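Local coordinates for protein glycerol dehydratase (PDB 1R9D) that probably dehydrates glycerol to 3-hydroxypropionaldehyde without vitamin B12, using a glycyl radical, at residues S7-R12 with A366-L371; D68-V73 with W315-D320; G74-E79 with I270-N275; E228-T233 with A240-I245; S259-C264 with D304-E309. All blocks are in the same frame, centred on the assembly; numbering follows the deposited sequence.

Contact 1. Residues S7-R12 with A366-L371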
# COMPACT_ATOMS: atom_id res chain seq x y z
N SER A 7 -43.36 15.55 30.13
CA SER A 7 -44.56 15.57 29.30
C SER A 7 -44.80 14.20 28.66
O SER A 7 -43.93 13.33 28.69
CB SER A 7 -44.41 16.64 28.21
OG SER A 7 -43.27 16.39 27.41
N THR A 8 -45.99 14.02 28.09
CA THR A 8 -46.35 12.76 27.45
C THR A 8 -46.11 12.80 25.94
O THR A 8 -46.49 13.76 25.27
CB THR A 8 -47.83 12.41 27.71
OG1 THR A 8 -48.04 12.27 29.13
CG2 THR A 8 -48.21 11.10 27.02
N GLN A 9 -45.48 11.75 25.42
CA GLN A 9 -45.17 11.64 24.00
C GLN A 9 -46.42 11.29 23.19
O GLN A 9 -47.38 10.75 23.73
CB GLN A 9 -44.10 10.56 23.78
CG GLN A 9 -44.55 9.13 24.04
CD GLN A 9 -44.73 8.81 25.52
OE1 GLN A 9 -44.44 9.64 26.38
NE2 GLN A 9 -45.19 7.61 25.81
N THR A 10 -46.39 11.60 21.90
CA THR A 10 -47.52 11.32 21.01
C THR A 10 -47.71 9.82 20.79
O THR A 10 -46.78 9.03 20.98
CB THR A 10 -47.34 11.97 19.62
OG1 THR A 10 -46.22 11.37 18.95
CG2 THR A 10 -47.10 13.46 19.75
N GLU A 11 -48.91 9.43 20.39
CA GLU A 11 -49.21 8.03 20.14
C GLU A 11 -48.27 7.49 19.06
O GLU A 11 -47.92 6.31 19.07
CB GLU A 11 -50.67 7.87 19.70
CG GLU A 11 -51.08 6.45 19.35
CD GLU A 11 -50.62 5.44 20.39
OE1 GLU A 11 -50.69 5.74 21.60
OE2 GLU A 11 -50.20 4.33 19.99
N ARG A 12 -47.86 8.35 18.14
CA ARG A 12 -46.95 7.96 17.07
C ARG A 12 -45.68 7.35 17.66
O ARG A 12 -45.20 6.32 17.21
CB ARG A 12 -46.56 9.17 16.21
CG ARG A 12 -45.69 8.80 15.01
CD ARG A 12 -44.94 10.01 14.47
NE ARG A 12 -45.83 11.10 14.07
CZ ARG A 12 -46.62 11.08 13.00
NH1 ARG A 12 -46.64 10.02 12.20
NH2 ARG A 12 -47.38 12.13 12.72
N ALA A 366 -35.54 11.20 26.23
CA ALA A 366 -35.17 9.96 26.90
C ALA A 366 -36.36 9.38 27.68
O ALA A 366 -36.53 8.16 27.75
CB ALA A 366 -33.99 10.20 27.84
N VAL A 367 -37.18 10.25 28.25
CA VAL A 367 -38.34 9.82 29.02
C VAL A 367 -39.52 9.46 28.11
O VAL A 367 -40.34 8.61 28.44
CB VAL A 367 -38.79 10.90 30.01
CG1 VAL A 367 -39.93 10.36 30.88
CG2 VAL A 367 -37.62 11.32 30.88
N HIS A 368 -39.59 10.12 26.95
CA HIS A 368 -40.66 9.86 25.99
C HIS A 368 -40.52 8.49 25.33
O HIS A 368 -41.49 7.75 25.18
CB HIS A 368 -40.67 10.92 24.89
CG HIS A 368 -41.34 12.20 25.27
ND1 HIS A 368 -41.54 13.23 24.38
CD2 HIS A 368 -41.86 12.62 26.45
CE1 HIS A 368 -42.16 14.22 24.99
NE2 HIS A 368 -42.37 13.88 26.25
N VAL A 369 -39.29 8.16 24.95
CA VAL A 369 -38.98 6.91 24.26
C VAL A 369 -38.61 5.74 25.17
O VAL A 369 -39.07 4.62 24.95
CB VAL A 369 -37.84 7.15 23.25
CG1 VAL A 369 -37.50 5.86 22.52
CG2 VAL A 369 -38.24 8.24 22.27
N LYS A 370 -37.77 5.99 26.16
CA LYS A 370 -37.33 4.96 27.10
C LYS A 370 -36.73 3.70 26.49
O LYS A 370 -37.06 2.58 26.88
CB LYS A 370 -38.49 4.58 28.04
CG LYS A 370 -39.02 5.75 28.86
CD LYS A 370 -40.06 5.31 29.88
CE LYS A 370 -40.59 6.50 30.68
NZ LYS A 370 -41.52 6.07 31.77
N LEU A 371 -35.83 3.88 25.52
CA LEU A 371 -35.15 2.76 24.87
C LEU A 371 -33.66 2.88 25.25
O LEU A 371 -33.24 3.90 25.76
CB LEU A 371 -35.34 2.82 23.35
CG LEU A 371 -36.76 2.44 22.88
CD1 LEU A 371 -36.89 2.60 21.37
CD2 LEU A 371 -37.03 1.00 23.28
O HOH W 1 -43.11 8.76 28.86
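NE2 of H368 donates a hydrogen bond to OG of S7, with the two atoms 2.9 Å apart. The hydroxyl lies close to the imidazole plane, only 10° out of it. Within the pyruvate formate-lyase-like fold, this joins the N-terminal arm, just ahead of helix 11-22, to the last turn of helix 357-369. The other ring nitrogen, ND1 of H368, is hydrogen-bonded to D312 of helix 304-317. The imidazole thus bridges two parts of the fold, and both of its nitrogens have partners. Polar bonds fix the rotation of the ring, and Q9 covers part of one face. CB of Q9 makes a CH-pi contact 3.9 Å from the H368 ring centroid, shifted toward the rim. The Q9 chain then bends at CG (chi2 -72°). This lays the amide beside the main chain of H368, with CD of Q9 3.4 Å from O of H368. NE2 of Q9 bonds to N14, one turn into helix 11-22. A water completes the join: it donates to OE1 of Q9 at 2.9 Å and to O of V367 at 2.8 Å.

Contact 2. Residues D68-V73 with W315-D320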
# COMPACT_ATOMS: atom_id res chain seq x y z
N ASP A 68 -44.20 2.13 8.96
CA ASP A 68 -45.46 2.82 9.22
C ASP A 68 -45.36 3.94 10.26
O ASP A 68 -44.74 3.78 11.31
CB ASP A 68 -46.53 1.81 9.66
CG ASP A 68 -46.64 0.63 8.72
OD1 ASP A 68 -46.74 0.85 7.49
OD2 ASP A 68 -46.64 -0.52 9.21
N GLN A 69 -45.98 5.07 9.94
CA GLN A 69 -46.02 6.24 10.81
C GLN A 69 -44.71 7.00 11.05
O GLN A 69 -44.66 7.90 11.88
CB GLN A 69 -46.63 5.85 12.17
CG GLN A 69 -48.05 5.30 12.09
CD GLN A 69 -48.99 6.21 11.30
OE1 GLN A 69 -49.06 7.41 11.55
NE2 GLN A 69 -49.71 5.62 10.35
N GLU A 70 -43.66 6.66 10.31
CA GLU A 70 -42.38 7.35 10.48
C GLU A 70 -42.40 8.78 9.93
O GLU A 70 -43.02 9.06 8.91
CB GLU A 70 -41.25 6.58 9.78
CG GLU A 70 -40.65 5.45 10.61
CD GLU A 70 -39.43 4.82 9.93
OE1 GLU A 70 -38.61 4.21 10.65
OE2 GLU A 70 -39.30 4.92 8.69
N LEU A 71 -41.72 9.69 10.64
CA LEU A 71 -41.60 11.08 10.21
C LEU A 71 -40.18 11.25 9.67
O LEU A 71 -39.93 12.02 8.75
CB LEU A 71 -41.84 12.04 11.37
CG LEU A 71 -43.28 12.24 11.87
CD1 LEU A 71 -43.27 13.17 13.08
CD2 LEU A 71 -44.14 12.83 10.77
N ILE A 72 -39.25 10.50 10.27
CA ILE A 72 -37.84 10.53 9.87
C ILE A 72 -37.59 9.17 9.22
O ILE A 72 -37.76 8.14 9.86
CB ILE A 72 -36.91 10.70 11.10
CG1 ILE A 72 -37.14 12.07 11.74
CG2 ILE A 72 -35.45 10.51 10.69
CD1 ILE A 72 -36.72 13.25 10.87
N VAL A 73 -37.17 9.18 7.96
CA VAL A 73 -36.95 7.92 7.25
C VAL A 73 -35.49 7.55 6.99
O VAL A 73 -34.61 8.40 6.99
CB VAL A 73 -37.70 7.92 5.90
CG1 VAL A 73 -39.20 8.02 6.14
CG2 VAL A 73 -37.24 9.08 5.03
N TRP A 315 -34.61 9.59 18.22
CA TRP A 315 -34.25 8.69 19.31
C TRP A 315 -34.61 7.26 18.91
O TRP A 315 -33.81 6.34 19.06
CB TRP A 315 -35.00 9.08 20.60
CG TRP A 315 -34.15 9.74 21.66
CD1 TRP A 315 -34.05 9.37 22.97
CD2 TRP A 315 -33.33 10.91 21.51
NE1 TRP A 315 -33.22 10.23 23.64
CE2 TRP A 315 -32.76 11.19 22.77
CE3 TRP A 315 -33.02 11.75 20.43
CZ2 TRP A 315 -31.90 12.27 22.99
CZ3 TRP A 315 -32.16 12.84 20.64
CH2 TRP A 315 -31.61 13.08 21.92
N ILE A 316 -35.82 7.08 18.39
CA ILE A 316 -36.25 5.75 17.97
C ILE A 316 -35.38 5.19 16.85
O ILE A 316 -35.02 4.01 16.87
CB ILE A 316 -37.74 5.75 17.55
CG1 ILE A 316 -38.61 6.09 18.78
CG2 ILE A 316 -38.12 4.40 16.98
CD1 ILE A 316 -40.09 6.19 18.49
N LYS A 317 -35.03 6.02 15.87
CA LYS A 317 -34.19 5.57 14.75
C LYS A 317 -32.83 5.07 15.25
O LYS A 317 -32.29 4.10 14.74
CB LYS A 317 -33.98 6.70 13.73
CG LYS A 317 -35.25 7.15 13.00
CD LYS A 317 -35.93 5.99 12.29
CE LYS A 317 -35.03 5.32 11.27
NZ LYS A 317 -35.67 4.10 10.66
N LEU A 318 -32.28 5.74 16.26
CA LEU A 318 -30.99 5.34 16.80
C LEU A 318 -31.05 3.94 17.43
O LEU A 318 -30.03 3.32 17.68
CB LEU A 318 -30.51 6.37 17.83
CG LEU A 318 -30.06 7.72 17.26
CD1 LEU A 318 -30.12 8.78 18.34
CD2 LEU A 318 -28.66 7.59 16.69
N ASN A 319 -32.27 3.45 17.68
CA ASN A 319 -32.46 2.13 18.26
C ASN A 319 -32.72 1.09 17.16
O ASN A 319 -32.82 -0.11 17.43
CB ASN A 319 -33.64 2.14 19.23
CG ASN A 319 -33.29 2.75 20.57
OD1 ASN A 319 -32.73 2.08 21.44
ND2 ASN A 319 -33.61 4.03 20.74
N ASP A 320 -32.80 1.56 15.92
CA ASP A 320 -33.08 0.67 14.79
C ASP A 320 -31.82 -0.05 14.31
O ASP A 320 -31.90 -1.15 13.75
CB ASP A 320 -33.68 1.47 13.64
CG ASP A 320 -34.41 0.59 12.65
OD1 ASP A 320 -34.60 1.03 11.49
OD2 ASP A 320 -34.80 -0.53 13.04
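E70 and K317 meet at about a right angle. The glutamate chain is extended beyond CG and brings OE1 to the lysine ammonium. NZ of K317 bonds OE1 of E70 at 2.9 Å in a salt bridge. It comes from the syn side of the carboxylate, but 29° out of its plane. The lysine is not stretched out. It bends at both chi2 (-56°) and chi3 (-59°), and this folds the chain over the backbone of the 68-73 loop. CD of K317 therefore lies 3.7 Å from O of I72. The side chain of I72 runs slantwise to the lysine, with CG2 of I72 4.1 Å from CG of K317. The contact joins the loop before helix 92-97 to the 315-320 segment, on helix 304-317, and W268 of helix 260-277 packs on both I72 and K317. D320, three residues on from K317, adds a second carboxylate. Its OD1 is a weak, long partner of K317 NZ at 3.4 Å, and O of G74 accepts a further weak hydrogen bond from the same nitrogen. OD1 of D320 also pairs with R67, and OE2 of E70 accepts from the backbone N of R67. The touching residues are all buried. OE1 of E70 and OD1 of D320 stand 5.2 Å apart, E70 firmly and D320 weakly paired with the lysine. The two like charges are thus probably balanced by K317 and R67, and the network probably keeps the buried ammonium protonated.

Contact 3. Residues G74-E79 with I270-N275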
# COMPACT_ATOMS: atom_id res chain seq x y z
N GLY A 74 -35.27 6.26 6.75
CA GLY A 74 -33.94 5.74 6.50
C GLY A 74 -33.73 4.51 7.36
O GLY A 74 -33.49 4.63 8.56
N SER A 75 -33.85 3.33 6.75
CA SER A 75 -33.69 2.07 7.47
C SER A 75 -32.60 1.24 6.81
O SER A 75 -32.59 1.06 5.59
CB SER A 75 -35.00 1.28 7.46
OG SER A 75 -36.02 1.98 8.15
N LEU A 76 -31.68 0.73 7.63
CA LEU A 76 -30.57 -0.07 7.15
C LEU A 76 -30.91 -1.53 6.89
O LEU A 76 -30.19 -2.22 6.17
CB LEU A 76 -29.40 0.01 8.14
CG LEU A 76 -28.91 1.40 8.53
CD1 LEU A 76 -27.61 1.27 9.30
CD2 LEU A 76 -28.69 2.25 7.29
N THR A 77 -31.99 -2.00 7.50
CA THR A 77 -32.43 -3.39 7.34
C THR A 77 -33.95 -3.43 7.19
O THR A 77 -34.65 -2.54 7.67
CB THR A 77 -32.02 -4.26 8.56
OG1 THR A 77 -32.49 -3.66 9.77
CG2 THR A 77 -30.51 -4.42 8.62
N LYS A 78 -34.44 -4.45 6.51
CA LYS A 78 -35.88 -4.61 6.30
C LYS A 78 -36.58 -4.85 7.64
O LYS A 78 -37.61 -4.22 7.93
CB LYS A 78 -36.13 -5.78 5.34
CG LYS A 78 -35.53 -5.55 3.95
CD LYS A 78 -35.64 -6.77 3.06
CE LYS A 78 -34.82 -7.94 3.59
NZ LYS A 78 -34.84 -9.12 2.67
N GLU A 79 -36.03 -5.75 8.44
CA GLU A 79 -36.57 -6.05 9.77
C GLU A 79 -35.96 -5.01 10.72
O GLU A 79 -34.77 -4.71 10.63
CB GLU A 79 -36.16 -7.46 10.20
CG GLU A 79 -36.58 -7.88 11.62
CD GLU A 79 -38.07 -8.15 11.76
OE1 GLU A 79 -38.74 -8.40 10.73
OE2 GLU A 79 -38.58 -8.13 12.91
N ILE A 270 -26.94 11.31 7.33
CA ILE A 270 -25.49 11.32 7.53
C ILE A 270 -25.12 10.14 8.44
O ILE A 270 -24.26 9.32 8.11
CB ILE A 270 -25.02 12.62 8.22
CG1 ILE A 270 -25.25 13.82 7.30
CG2 ILE A 270 -23.55 12.51 8.60
CD1 ILE A 270 -25.08 15.15 8.00
N HIS A 271 -25.80 10.07 9.58
CA HIS A 271 -25.55 9.01 10.56
C HIS A 271 -25.78 7.62 9.97
O HIS A 271 -24.96 6.72 10.13
CB HIS A 271 -26.46 9.22 11.78
CG HIS A 271 -26.07 8.39 12.97
ND1 HIS A 271 -25.05 8.76 13.83
CD2 HIS A 271 -26.53 7.20 13.42
CE1 HIS A 271 -24.92 7.84 14.77
NE2 HIS A 271 -25.81 6.88 14.54
N ALA A 272 -26.90 7.45 9.28
CA ALA A 272 -27.23 6.16 8.69
C ALA A 272 -26.20 5.67 7.67
O ALA A 272 -25.76 4.52 7.74
CB ALA A 272 -28.62 6.21 8.05
N ILE A 273 -25.82 6.52 6.73
CA ILE A 273 -24.87 6.12 5.70
C ILE A 273 -23.51 5.75 6.28
O ILE A 273 -22.82 4.88 5.74
CB ILE A 273 -24.74 7.22 4.62
CG1 ILE A 273 -26.12 7.47 3.99
CG2 ILE A 273 -23.75 6.79 3.55
CD1 ILE A 273 -26.19 8.66 3.06
N ILE A 274 -23.11 6.38 7.38
CA ILE A 274 -21.84 6.03 8.00
C ILE A 274 -21.89 4.54 8.37
O ILE A 274 -20.93 3.80 8.17
CB ILE A 274 -21.58 6.85 9.28
CG1 ILE A 274 -21.26 8.30 8.91
CG2 ILE A 274 -20.43 6.24 10.07
CD1 ILE A 274 -21.07 9.23 10.09
N ASN A 275 -23.05 4.13 8.90
CA ASN A 275 -23.30 2.76 9.33
C ASN A 275 -23.47 1.76 8.19
O ASN A 275 -23.62 0.55 8.43
CB ASN A 275 -24.52 2.74 10.25
CG ASN A 275 -24.20 3.22 11.66
OD1 ASN A 275 -23.77 2.44 12.50
ND2 ASN A 275 -24.39 4.51 11.91
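L76 belongs to an irregular run, 74-79, that passes beside regular helix at A272 and N275; the run starts at G74 with phi 132° and psi 102°, angles that would press a CB against the preceding carbonyl. L76 carries the contact, and its two methyls divide the work. CD1 meets CB of N275 at 3.6 Å, and the two side chains cross at about a right angle. CD2 rests 3.7 Å from O of A272 and 4.0 Å from CB of A272. No hydrogen bond joins the segments. The amide of N275 turns back along its own helix instead. Its ND2 bonds O of H271 at 2.9 Å, with an N-H...O angle of 158°, from above the carbonyl plane. That leaves CB of N275 toward the leucine. In the loop, OG1 of T77 donates to O of E79, two residues on, at 2.7 Å. R67 and E28 bond the backbone of T77 to E79. The side chain of N275 is about 12 Å from a bound glycerol, so the contact is not part of the ligand's immediate shell. The arrangement is a loop laid on helix 260-277, within the pyruvate formate-lyase-like fold.

Contact 4. Residues E228-T233 with A240-I245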
# COMPACT_ATOMS: atom_id res chain seq x y z
N GLU A 228 -44.43 7.38 -3.68
CA GLU A 228 -45.00 6.10 -4.09
C GLU A 228 -45.97 5.57 -3.04
O GLU A 228 -47.04 5.04 -3.37
CB GLU A 228 -43.86 5.12 -4.33
CG GLU A 228 -44.25 3.67 -4.53
CD GLU A 228 -43.03 2.78 -4.75
OE1 GLU A 228 -43.17 1.54 -4.73
OE2 GLU A 228 -41.93 3.34 -4.96
N ILE A 229 -45.59 5.69 -1.77
CA ILE A 229 -46.44 5.23 -0.67
C ILE A 229 -47.60 6.19 -0.48
O ILE A 229 -48.74 5.77 -0.25
CB ILE A 229 -45.63 5.13 0.65
CG1 ILE A 229 -44.55 4.05 0.52
CG2 ILE A 229 -46.56 4.80 1.80
CD1 ILE A 229 -43.66 3.92 1.75
N ALA A 230 -47.32 7.49 -0.58
CA ALA A 230 -48.33 8.52 -0.41
C ALA A 230 -49.48 8.35 -1.40
O ALA A 230 -50.65 8.48 -1.04
CB ALA A 230 -47.71 9.90 -0.58
N ASP A 231 -49.14 8.07 -2.65
CA ASP A 231 -50.14 7.89 -3.70
C ASP A 231 -51.00 6.66 -3.43
O ASP A 231 -52.06 6.49 -4.05
CB ASP A 231 -49.45 7.77 -5.06
CG ASP A 231 -48.87 9.09 -5.54
OD1 ASP A 231 -48.11 9.09 -6.53
OD2 ASP A 231 -49.18 10.14 -4.93
N ASN A 232 -50.57 5.81 -2.51
CA ASN A 232 -51.31 4.61 -2.16
C ASN A 232 -51.76 4.66 -0.70
O ASN A 232 -51.87 3.64 -0.03
CB ASN A 232 -50.43 3.37 -2.40
CG ASN A 232 -51.16 2.07 -2.14
OD1 ASN A 232 -52.33 1.92 -2.48
ND2 ASN A 232 -50.46 1.11 -1.55
N THR A 233 -52.04 5.87 -0.22
CA THR A 233 -52.48 6.08 1.16
C THR A 233 -53.84 6.79 1.20
O THR A 233 -53.99 7.90 0.69
CB THR A 233 -51.45 6.94 1.95
OG1 THR A 233 -50.18 6.27 1.95
CG2 THR A 233 -51.91 7.14 3.38
N ALA A 240 -50.42 13.42 3.62
CA ALA A 240 -49.75 14.71 3.64
C ALA A 240 -48.36 14.58 4.27
O ALA A 240 -47.41 15.25 3.85
CB ALA A 240 -50.58 15.72 4.43
N GLU A 241 -48.24 13.71 5.26
CA GLU A 241 -46.96 13.47 5.93
C GLU A 241 -45.96 12.87 4.95
O GLU A 241 -44.83 13.35 4.84
CB GLU A 241 -47.15 12.52 7.12
CG GLU A 241 -47.71 13.18 8.38
CD GLU A 241 -48.12 12.18 9.45
OE1 GLU A 241 -47.61 11.04 9.45
OE2 GLU A 241 -48.95 12.55 10.32
N LEU A 242 -46.38 11.83 4.24
CA LEU A 242 -45.52 11.17 3.27
C LEU A 242 -45.09 12.10 2.15
O LEU A 242 -43.98 11.98 1.63
CB LEU A 242 -46.22 9.94 2.71
CG LEU A 242 -46.37 8.80 3.72
CD1 LEU A 242 -47.41 7.80 3.25
CD2 LEU A 242 -45.02 8.13 3.91
N ASN A 243 -45.97 13.02 1.76
CA ASN A 243 -45.63 13.97 0.70
C ASN A 243 -44.63 14.99 1.21
O ASN A 243 -43.80 15.49 0.45
CB ASN A 243 -46.88 14.69 0.19
CG ASN A 243 -47.61 13.91 -0.87
OD1 ASN A 243 -46.99 13.40 -1.81
ND2 ASN A 243 -48.93 13.82 -0.75
N GLU A 244 -44.70 15.29 2.50
CA GLU A 244 -43.77 16.25 3.09
C GLU A 244 -42.40 15.60 3.21
O GLU A 244 -41.37 16.26 3.06
CB GLU A 244 -44.27 16.71 4.46
CG GLU A 244 -43.33 17.71 5.14
CD GLU A 244 -43.20 19.01 4.37
OE1 GLU A 244 -43.53 19.04 3.16
OE2 GLU A 244 -42.75 20.01 4.97
N ILE A 245 -42.39 14.30 3.49
CA ILE A 245 -41.14 13.55 3.60
C ILE A 245 -40.47 13.53 2.23
O ILE A 245 -39.26 13.76 2.11
CB ILE A 245 -41.41 12.09 4.06
CG1 ILE A 245 -41.90 12.09 5.51
CG2 ILE A 245 -40.15 11.25 3.93
CD1 ILE A 245 -42.31 10.73 6.02
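A230 and L242 have the nearest CA atoms, 5.3 Å apart, and CB of A230 is 3.6 Å from CB of L242. The small alanine lets the backbones come this near. CD1 of L242 reaches past it to two further residues. It meets CG2 of I229 at 3.4 Å, tighter than usual for two carbons. It also lies 3.4 Å from OG1 of T233. The I229 and L242 side chains cross at about a right angle. On the other flank, OD1 of N243 stands 3.8 Å from CB of A230. The segments belong to a helical hairpin, in which helix 197-230 turns into helix 236-252 running back beside it. A type I turn from A230 to T233 starts the connection. T233 is held by its own segment. With OG1 beside the backbone N (chi1 -59°), it donates to O of I229 at 2.7 Å, from above the carbonyl plane. N232 N reaches the same oxygen too, so two donors grip it from opposite faces. Further out, I66 packs on I229, and V73 packs on I245 of the second helix. E241 pairs with R238 and R12. No hydrogen bond crosses between the segments. Their join is apolar packing of L242 against I229 and A230. The T233 hydroxyl is used within its own segment, whereas OD1 of N243 accepts from NZ of K227 on helix 197-230, so a polar link does join the two helices just outside the segments.

Contact 5. Residues S259-C264 with D304-E309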
# COMPACT_ATOMS: atom_id res chain seq x y z
N SER A 259 -34.76 24.38 7.61
CA SER A 259 -35.71 24.26 8.71
C SER A 259 -35.27 23.15 9.67
O SER A 259 -34.34 22.40 9.38
CB SER A 259 -37.09 23.92 8.17
OG SER A 259 -37.09 22.61 7.62
N PHE A 260 -35.96 23.05 10.81
CA PHE A 260 -35.62 22.03 11.80
C PHE A 260 -35.90 20.61 11.28
O PHE A 260 -35.09 19.71 11.49
CB PHE A 260 -36.40 22.27 13.10
CG PHE A 260 -35.91 21.44 14.26
CD1 PHE A 260 -34.65 21.66 14.81
CD2 PHE A 260 -36.70 20.42 14.79
CE1 PHE A 260 -34.18 20.89 15.87
CE2 PHE A 260 -36.24 19.64 15.86
CZ PHE A 260 -34.98 19.87 16.40
N TYR A 261 -37.03 20.42 10.61
CA TYR A 261 -37.37 19.10 10.08
C TYR A 261 -36.27 18.66 9.11
O TYR A 261 -35.83 17.52 9.13
CB TYR A 261 -38.73 19.16 9.36
CG TYR A 261 -39.45 17.83 9.17
CD1 TYR A 261 -38.76 16.62 9.16
CD2 TYR A 261 -40.83 17.80 8.95
CE1 TYR A 261 -39.42 15.42 8.92
CE2 TYR A 261 -41.49 16.61 8.70
CZ TYR A 261 -40.79 15.42 8.69
OH TYR A 261 -41.46 14.25 8.43
N GLU A 262 -35.84 19.59 8.25
CA GLU A 262 -34.79 19.30 7.28
C GLU A 262 -33.48 18.93 7.98
O GLU A 262 -32.78 18.01 7.55
CB GLU A 262 -34.56 20.50 6.36
CG GLU A 262 -35.69 20.74 5.36
CD GLU A 262 -35.54 22.05 4.60
OE1 GLU A 262 -36.41 22.34 3.74
OE2 GLU A 262 -34.57 22.80 4.87
N ALA A 263 -33.16 19.63 9.06
CA ALA A 263 -31.94 19.35 9.81
C ALA A 263 -32.02 17.96 10.44
O ALA A 263 -31.05 17.20 10.40
CB ALA A 263 -31.73 20.41 10.89
N CYS A 264 -33.17 17.61 11.01
CA CYS A 264 -33.35 16.30 11.63
C CYS A 264 -33.23 15.16 10.62
O CYS A 264 -32.62 14.13 10.90
CB CYS A 264 -34.72 16.21 12.32
SG CYS A 264 -34.87 17.15 13.85
N ASP A 304 -43.07 23.77 19.48
CA ASP A 304 -42.22 22.95 20.35
C ASP A 304 -42.69 21.50 20.38
O ASP A 304 -41.87 20.58 20.44
CB ASP A 304 -42.19 23.51 21.77
CG ASP A 304 -41.53 24.87 21.84
OD1 ASP A 304 -40.60 25.12 21.04
OD2 ASP A 304 -41.93 25.68 22.70
N LYS A 305 -44.00 21.29 20.34
CA LYS A 305 -44.53 19.94 20.38
C LYS A 305 -44.07 19.11 19.19
O LYS A 305 -43.73 17.93 19.33
CB LYS A 305 -46.06 19.95 20.44
CG LYS A 305 -46.64 18.56 20.63
CD LYS A 305 -48.15 18.58 20.80
CE LYS A 305 -48.67 17.16 21.07
NZ LYS A 305 -50.15 17.11 21.24
N PHE A 306 -44.04 19.71 18.00
CA PHE A 306 -43.61 18.99 16.81
C PHE A 306 -42.09 18.83 16.79
O PHE A 306 -41.58 17.80 16.35
CB PHE A 306 -44.07 19.71 15.53
CG PHE A 306 -43.84 18.91 14.28
CD1 PHE A 306 -44.28 17.59 14.18
CD2 PHE A 306 -43.16 19.46 13.19
CE1 PHE A 306 -44.06 16.84 13.03
CE2 PHE A 306 -42.93 18.72 12.04
CZ PHE A 306 -43.38 17.40 11.96
N ALA A 307 -41.38 19.84 17.27
CA ALA A 307 -39.92 19.77 17.32
C ALA A 307 -39.56 18.61 18.24
O ALA A 307 -38.67 17.82 17.95
CB ALA A 307 -39.34 21.08 17.87
N GLN A 308 -40.28 18.50 19.36
CA GLN A 308 -40.03 17.42 20.31
C GLN A 308 -40.38 16.06 19.71
O GLN A 308 -39.68 15.09 19.94
CB GLN A 308 -40.83 17.64 21.60
CG GLN A 308 -40.56 16.58 22.67
CD GLN A 308 -39.14 16.64 23.22
OE1 GLN A 308 -38.71 17.67 23.74
NE2 GLN A 308 -38.42 15.53 23.11
N GLU A 309 -41.45 15.99 18.93
CA GLU A 309 -41.83 14.72 18.32
C GLU A 309 -40.77 14.26 17.31
O GLU A 309 -40.49 13.07 17.20
CB GLU A 309 -43.21 14.83 17.63
CG GLU A 309 -43.71 13.53 17.00
CD GLU A 309 -45.15 13.63 16.49
OE1 GLU A 309 -45.54 14.70 15.98
OE2 GLU A 309 -45.89 12.62 16.58
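Y261 and F306 form an offset edge-to-face pair across two helix starts, with the edge of F306 toward the face of Y261. The ring centroids are 5.7 Å apart and the planes stand at 75°. CE2 of Y261 lies near the F306 ring plane, 3.9 Å from CZ of F306. The first turns of helix 260-277 and helix 304-317 meet here, and no hydrogen bond crosses. F260 makes the other half of the contact. Its CG is anti to the backbone N (chi1 -168°), which swings the ring out to A307. CE2 of F260 is 4.0 Å from CB of A307. The carbonyl O of A307 sits at the same ring edge, near the ring plane. SG of C264 lies over one face of the F260 ring. Y261 is further fixed by its hydroxyl, which bonds O of L71 in the loop of contact 2. The start of helix 260-277 is closed by a capping box. OG of S259 accepts weakly from N of E262, and the carboxylate of E262 answers. N of S259 donates to OE2 of E262 at 3.2 Å, nearly straight at 162° but from well above the carboxylate plane.

In the fold
All five contacts lie in the pyruvate formate-lyase-like range. Contact 1 spans the longest stretch, from the N-terminal arm to helix 357-369, and encloses the other four along the chain. Contact 2 lies about 13 Å from contacts 1 and 5 and about 10 Å from contact 3, between centres. It shares helix 304-317 with contact 5. Contacts 3 and 5 share helix 260-277 and alternate along the chain; contact 4 closes before contact 5 opens. R12 of contact 1 links it to Q69, E241 and E309 of contacts 2, 4 and 5, and contact 3 joins through contact 2. Together they knit residues far apart in sequence into one helical region.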